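Local structure of polyketide synthase (Synechococcus sp., 4GOX) at residues A[83-88]-A[93-98]; A[157-162]-A[281-286]. The protein probably transfers a sulfonate group from PAPS to an intermediate of olefin biosynthesis, as the sulfotransferase domain of a polyketide-type olefin synthase. One frame throughout, in Å; residues are numbered along the deposited sequence.

Interaction 1 of 2, residues A[83-88]-A[93-98]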
loop_
_atom_site.group_PDB
_atom_site.type_symbol
_atom_site.label_atom_id
_atom_site.label_comp_id
_atom_site.label_asym_id
_atom_site.label_seq_id
_atom_site.Cartn_x
_atom_site.Cartn_y
_atom_site.Cartn_z
ATOM N N ALA A 83 -4.614 -3.538 -13.639
ATOM C CA ALA A 83 -3.946 -4.827 -13.399
ATOM C C ALA A 83 -4.350 -5.883 -14.448
ATOM O O ALA A 83 -3.479 -6.531 -15.030
ATOM C CB ALA A 83 -4.281 -5.347 -12.004
ATOM N N LEU A 84 -5.665 -6.051 -14.662
ATOM C CA LEU A 84 -6.267 -7.012 -15.595
ATOM C C LEU A 84 -5.852 -6.737 -17.053
ATOM O O LEU A 84 -5.498 -7.670 -17.783
ATOM C CB LEU A 84 -7.788 -6.935 -15.480
ATOM C CG LEU A 84 -8.432 -7.434 -14.192
ATOM C CD1 LEU A 84 -9.904 -7.060 -14.186
ATOM C CD2 LEU A 84 -8.230 -8.950 -14.029
ATOM N N MET A 85 -5.905 -5.446 -17.458
ATOM C CA MET A 85 -5.471 -4.964 -18.753
ATOM C C MET A 85 -4.022 -5.443 -18.959
ATOM O O MET A 85 -3.780 -6.210 -19.885
ATOM C CB MET A 85 -5.515 -3.431 -18.781
ATOM C CG MET A 85 -6.873 -2.856 -19.017
ATOM S SD MET A 85 -6.816 -1.049 -19.065
ATOM C CE MET A 85 -5.477 -0.758 -20.203
ATOM N N ASP A 86 -3.086 -5.065 -18.041
ATOM C CA ASP A 86 -1.676 -5.450 -18.087
ATOM C C ASP A 86 -1.445 -6.969 -18.045
ATOM O O ASP A 86 -0.736 -7.484 -18.914
ATOM C CB ASP A 86 -0.868 -4.748 -16.979
ATOM C CG ASP A 86 0.610 -5.083 -17.012
ATOM O OD1 ASP A 86 1.304 -4.626 -17.950
ATOM O OD2 ASP A 86 1.056 -5.868 -16.153
ATOM N N LEU A 87 -2.035 -7.685 -17.059
ATOM C CA LEU A 87 -1.837 -9.136 -16.943
ATOM C C LEU A 87 -2.393 -9.948 -18.120
ATOM O O LEU A 87 -1.851 -11.017 -18.438
ATOM C CB LEU A 87 -2.422 -9.695 -15.633
ATOM C CG LEU A 87 -1.732 -9.305 -14.312
ATOM C CD1 LEU A 87 -2.649 -9.586 -13.140
ATOM C CD2 LEU A 87 -0.385 -10.028 -14.135
ATOM N N GLU A 88 -3.491 -9.477 -18.737
ATOM C CA GLU A 88 -4.169 -10.251 -19.783
ATOM C C GLU A 88 -4.236 -9.659 -21.188
ATOM O O GLU A 88 -4.826 -10.302 -22.062
ATOM C CB GLU A 88 -5.558 -10.672 -19.295
ATOM C CG GLU A 88 -5.499 -11.705 -18.187
ATOM C CD GLU A 88 -6.813 -11.995 -17.491
ATOM O OE1 GLU A 88 -7.761 -11.184 -17.608
ATOM O OE2 GLU A 88 -6.884 -13.037 -16.805
ATOM N N GLU A 93 -12.513 -1.311 -21.934
ATOM C CA GLU A 93 -13.874 -1.808 -22.060
ATOM C C GLU A 93 -13.936 -3.273 -21.665
ATOM O O GLU A 93 -14.822 -3.652 -20.899
ATOM C CB GLU A 93 -14.392 -1.599 -23.499
ATOM C CG GLU A 93 -14.385 -0.150 -23.981
ATOM C CD GLU A 93 -13.041 0.464 -24.353
ATOM O OE1 GLU A 93 -12.180 -0.257 -24.912
ATOM O OE2 GLU A 93 -12.850 1.671 -24.079
ATOM N N ALA A 94 -12.985 -4.094 -22.168
ATOM C CA ALA A 94 -12.910 -5.521 -21.851
ATOM C C ALA A 94 -12.555 -5.726 -20.376
ATOM O O ALA A 94 -13.038 -6.686 -19.767
ATOM C CB ALA A 94 -11.885 -6.210 -22.730
ATOM N N SER A 95 -11.712 -4.825 -19.805
ATOM C CA SER A 95 -11.305 -4.883 -18.399
ATOM C C SER A 95 -12.526 -4.636 -17.514
ATOM O O SER A 95 -12.860 -5.490 -16.694
ATOM C CB SER A 95 -10.219 -3.852 -18.104
ATOM O OG SER A 95 -9.302 -4.377 -17.158
ATOM N N GLN A 96 -13.219 -3.498 -17.737
ATOM C CA GLN A 96 -14.443 -3.101 -17.054
ATOM C C GLN A 96 -15.518 -4.213 -17.112
ATOM O O GLN A 96 -16.132 -4.504 -16.088
ATOM C CB GLN A 96 -14.972 -1.775 -17.635
ATOM C CG GLN A 96 -15.996 -1.053 -16.761
ATOM C CD GLN A 96 -15.454 -0.672 -15.399
ATOM O OE1 GLN A 96 -14.680 0.282 -15.248
ATOM N NE2 GLN A 96 -15.852 -1.421 -14.377
ATOM N N ALA A 97 -15.681 -4.872 -18.278
ATOM C CA ALA A 97 -16.639 -5.964 -18.480
ATOM C C ALA A 97 -16.322 -7.192 -17.607
ATOM O O ALA A 97 -17.248 -7.863 -17.150
ATOM C CB ALA A 97 -16.693 -6.361 -19.961
ATOM N N LYS A 98 -15.024 -7.491 -17.392
ATOM C CA LYS A 98 -14.557 -8.601 -16.541
ATOM C C LYS A 98 -14.923 -8.239 -15.066
ATOM O O LYS A 98 -15.419 -9.101 -14.326
ATOM C CB LYS A 98 -13.027 -8.786 -16.711
ATOM C CG LYS A 98 -12.399 -9.979 -15.994
ATOM C CD LYS A 98 -12.606 -11.298 -16.714
ATOM C CE LYS A 98 -12.304 -12.468 -15.812
ATOM N NZ LYS A 98 -13.112 -13.664 -16.168
#
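Ser-95 meets Leu-84 and Met-85 where two consecutive helices of the sulfotransferase domain, 79-88 and 92-104, joined by a short link, pack across each other. The short helical segments approach to 9.2 Å between axes, run at 113° to each other and bury 192 Å² between them. Their closest backbone point is the pair Met-85 and Ser-95, with CA atoms 5.8 Å apart, a spacing that a side chain as short as serine's permits. The tight part is built around the Ser-95 hydroxyl: OG lies 3.4 Å from Leu-84 CB and equally close to Met-85 CG, while Ser-95 CB rests 3.6 Å from Met-85 CG. These are van der Waals contacts and not hydrogen bonds; the polar need of the buried hydroxyl is met one turn back on the first helix, by the carbonyl O of Gln-81, so a single serine both packs against the helix and bonds to it. Met-85 has CG beside its own backbone N (chi1 -80°), which lays its first methylene against the serine, before the chain bends at chi3 near the thioether. Toward Lys-98 the packing slackens. Leu-84 CD1 reaches Lys-98 CG at 4.2 Å, an aliphatic contact at the partly exposed margin. Farther out, Glu-88 OE1 and Lys-98 NZ stand 6.1 Å apart, too far for a salt bridge, though their opposite charges would probably attract weakly. Leu-84 also packs on Val-99 and Trp-102 of helix 92-104, which extends the apolar seam beyond Ser-95. Helix 109-119 adds Tyr-115, touched by both Leu-84 and Lys-98, while Ala-83 and Leu-87 turn to Tyr-51 of the edge strand 50-51, joining the helix pair to the parallel sheet.

Interaction 2 of 2, residues A[157-162]-A[281-286]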
loop_
_atom_site.group_PDB
_atom_site.type_symbol
_atom_site.label_atom_id
_atom_site.label_comp_id
_atom_site.label_asym_id
_atom_site.label_seq_id
_atom_site.Cartn_x
_atom_site.Cartn_y
_atom_site.Cartn_z
ATOM N N HIS A 157 7.712 10.339 8.677
ATOM C CA HIS A 157 7.690 11.284 9.793
ATOM C C HIS A 157 6.289 11.890 9.929
ATOM O O HIS A 157 5.729 12.260 8.890
ATOM C CB HIS A 157 8.735 12.385 9.559
ATOM C CG HIS A 157 9.055 13.162 10.797
ATOM N ND1 HIS A 157 8.166 14.083 11.322
ATOM C CD2 HIS A 157 10.145 13.103 11.594
ATOM C CE1 HIS A 157 8.745 14.559 12.414
ATOM N NE2 HIS A 157 9.939 14.003 12.614
ATOM N N PRO A 158 5.665 11.933 11.155
ATOM C CA PRO A 158 4.300 12.495 11.270
ATOM C C PRO A 158 4.158 13.917 10.684
ATOM O O PRO A 158 3.162 14.177 10.000
ATOM C CB PRO A 158 4.028 12.474 12.791
ATOM C CG PRO A 158 5.393 12.393 13.444
ATOM C CD PRO A 158 6.174 11.515 12.478
ATOM N N TYR A 159 5.176 14.810 10.898
ATOM C CA TYR A 159 5.194 16.201 10.397
ATOM C C TYR A 159 5.109 16.252 8.892
ATOM O O TYR A 159 4.379 17.090 8.365
ATOM C CB TYR A 159 6.479 16.957 10.829
ATOM C CG TYR A 159 6.546 17.431 12.266
ATOM C CD1 TYR A 159 5.568 17.074 13.187
ATOM C CD2 TYR A 159 7.591 18.233 12.707
ATOM C CE1 TYR A 159 5.612 17.529 14.501
ATOM C CE2 TYR A 159 7.648 18.692 14.023
ATOM C CZ TYR A 159 6.657 18.332 14.921
ATOM O OH TYR A 159 6.699 18.765 16.227
ATOM N N ALA A 160 5.874 15.377 8.193
ATOM C CA ALA A 160 5.888 15.326 6.724
ATOM C C ALA A 160 4.555 14.843 6.191
ATOM O O ALA A 160 4.039 15.436 5.255
ATOM C CB ALA A 160 7.007 14.435 6.233
ATOM N N VAL A 161 3.958 13.810 6.829
ATOM C CA VAL A 161 2.643 13.296 6.421
ATOM C C VAL A 161 1.556 14.394 6.592
ATOM O O VAL A 161 0.790 14.643 5.658
ATOM C CB VAL A 161 2.294 11.987 7.163
ATOM C CG1 VAL A 161 0.810 11.649 7.036
ATOM C CG2 VAL A 161 3.167 10.831 6.677
ATOM N N ILE A 162 1.532 15.052 7.765
ATOM C CA ILE A 162 0.568 16.101 8.134
ATOM C C ILE A 162 0.606 17.249 7.140
ATOM O O ILE A 162 -0.434 17.593 6.586
ATOM C CB ILE A 162 0.689 16.564 9.619
ATOM C CG1 ILE A 162 0.276 15.433 10.575
ATOM C CG2 ILE A 162 -0.162 17.820 9.873
ATOM C CD1 ILE A 162 0.835 15.541 11.989
ATOM N N ILE A 281 8.953 22.523 8.574
ATOM C CA ILE A 281 7.550 22.675 8.980
ATOM C C ILE A 281 7.259 22.883 10.474
ATOM O O ILE A 281 7.853 22.249 11.344
ATOM C CB ILE A 281 6.666 21.524 8.459
ATOM C CG1 ILE A 281 5.257 22.040 8.178
ATOM C CG2 ILE A 281 6.599 20.410 9.468
ATOM C CD1 ILE A 281 5.146 23.552 8.207
ATOM N N THR A 282 6.314 23.785 10.727
ATOM C CA THR A 282 5.784 24.129 12.041
ATOM C C THR A 282 4.263 24.003 11.915
ATOM O O THR A 282 3.647 24.714 11.114
ATOM C CB THR A 282 6.243 25.524 12.485
ATOM O OG1 THR A 282 5.900 26.475 11.476
ATOM C CG2 THR A 282 7.736 25.580 12.782
ATOM N N LEU A 283 3.685 23.021 12.620
ATOM C CA LEU A 283 2.246 22.733 12.621
ATOM C C LEU A 283 1.539 23.747 13.526
ATOM O O LEU A 283 2.192 24.259 14.436
ATOM C CB LEU A 283 1.977 21.294 13.107
ATOM C CG LEU A 283 2.745 20.153 12.421
ATOM C CD1 LEU A 283 2.367 18.826 13.020
ATOM C CD2 LEU A 283 2.499 20.119 10.915
ATOM N N PRO A 284 0.229 24.058 13.319
ATOM C CA PRO A 284 -0.443 25.077 14.162
ATOM C C PRO A 284 -0.493 24.811 15.671
ATOM O O PRO A 284 -0.699 25.746 16.451
ATOM C CB PRO A 284 -1.847 25.169 13.554
ATOM C CG PRO A 284 -2.036 23.872 12.846
ATOM C CD PRO A 284 -0.688 23.560 12.276
ATOM N N ALA A 285 -0.322 23.538 16.077
ATOM C CA ALA A 285 -0.301 23.106 17.477
ATOM C C ALA A 285 0.560 21.843 17.619
ATOM O O ALA A 285 0.877 21.188 16.618
ATOM C CB ALA A 285 -1.717 22.849 17.979
ATOM N N ALA A 286 0.953 21.523 18.867
ATOM C CA ALA A 286 1.765 20.352 19.208
ATOM C C ALA A 286 1.008 19.052 18.910
ATOM O O ALA A 286 -0.225 19.025 18.932
ATOM C CB ALA A 286 2.144 20.405 20.689
#
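The loop 281-286 passes the first turn of helix 158-167 without any backbone pairing, its nearest CA approach being 7.0 Å between Tyr-159 CA and Ile-281 CA. This helix follows strand 149-155 of the parallel sheet in the P-loop-type alpha/beta fold of sulfotransferases, and the contact fastens a C-terminal loop over its start. Tyr-159 carries CG beside the backbone N (chi1 -76°), which brings one side of its ring against two aliphatic side chains of the loop. Ile-281 comes in obliquely on the CD2 side with its CG2 methyl 3.7 Å from Tyr-159 CB, while its CD1 end turns off from the helix. Leu-283 slants across at the CD1 side of the ring, its own CD1 lying 3.7 Å from Tyr-159 CD1. With the ring gone, as in an alanine here, Leu-283 CD1 would probably lose its aromatic neighbour and the Pro-303 carbonyl its weak phenol bond, while the CB contact to Ile-281 could remain. One helical turn on, Ile-162 meets Leu-283 at about a right angle. Leu-283 spreads its two methyls here: CD2 sits 3.7 Å from Ile-162 CG2, and CD1 lies 3.8 Å from Ile-162 CD1. The helix start is fixed by His-157, the N-cap, whose ring stacks on Trp-278 and whose NE2 bonds to the carbonyl of Asp-301. On its other nitrogen, ND1 accepts from Tyr-159 N at 3.1 Å, the donor lying 10° out of the imidazole plane.

How the interactions relate
Interactions 1 and 2 lie on opposite sides of the chain's centre, about 40 Å apart between centres and about 26 Å between nearest atoms. Along the chain they come in series: 83-88 and 93-98 are close neighbours in sequence, on helices that precede strand 124-129, whereas 157-162 and 281-286 are joined across more than a hundred residues. They share no helix. Interaction 1 is linked to strand 50-51, an outermost strand of the parallel sheet, and interaction 2 lies on the helix that follows strand 149-155. One is thus a local helix pairing, the other a long-range tie of the C-terminal region to the fold; there the side chain of Ile-162 lies about 11 Å from the bound adenosine-3'-5'-diphosphate.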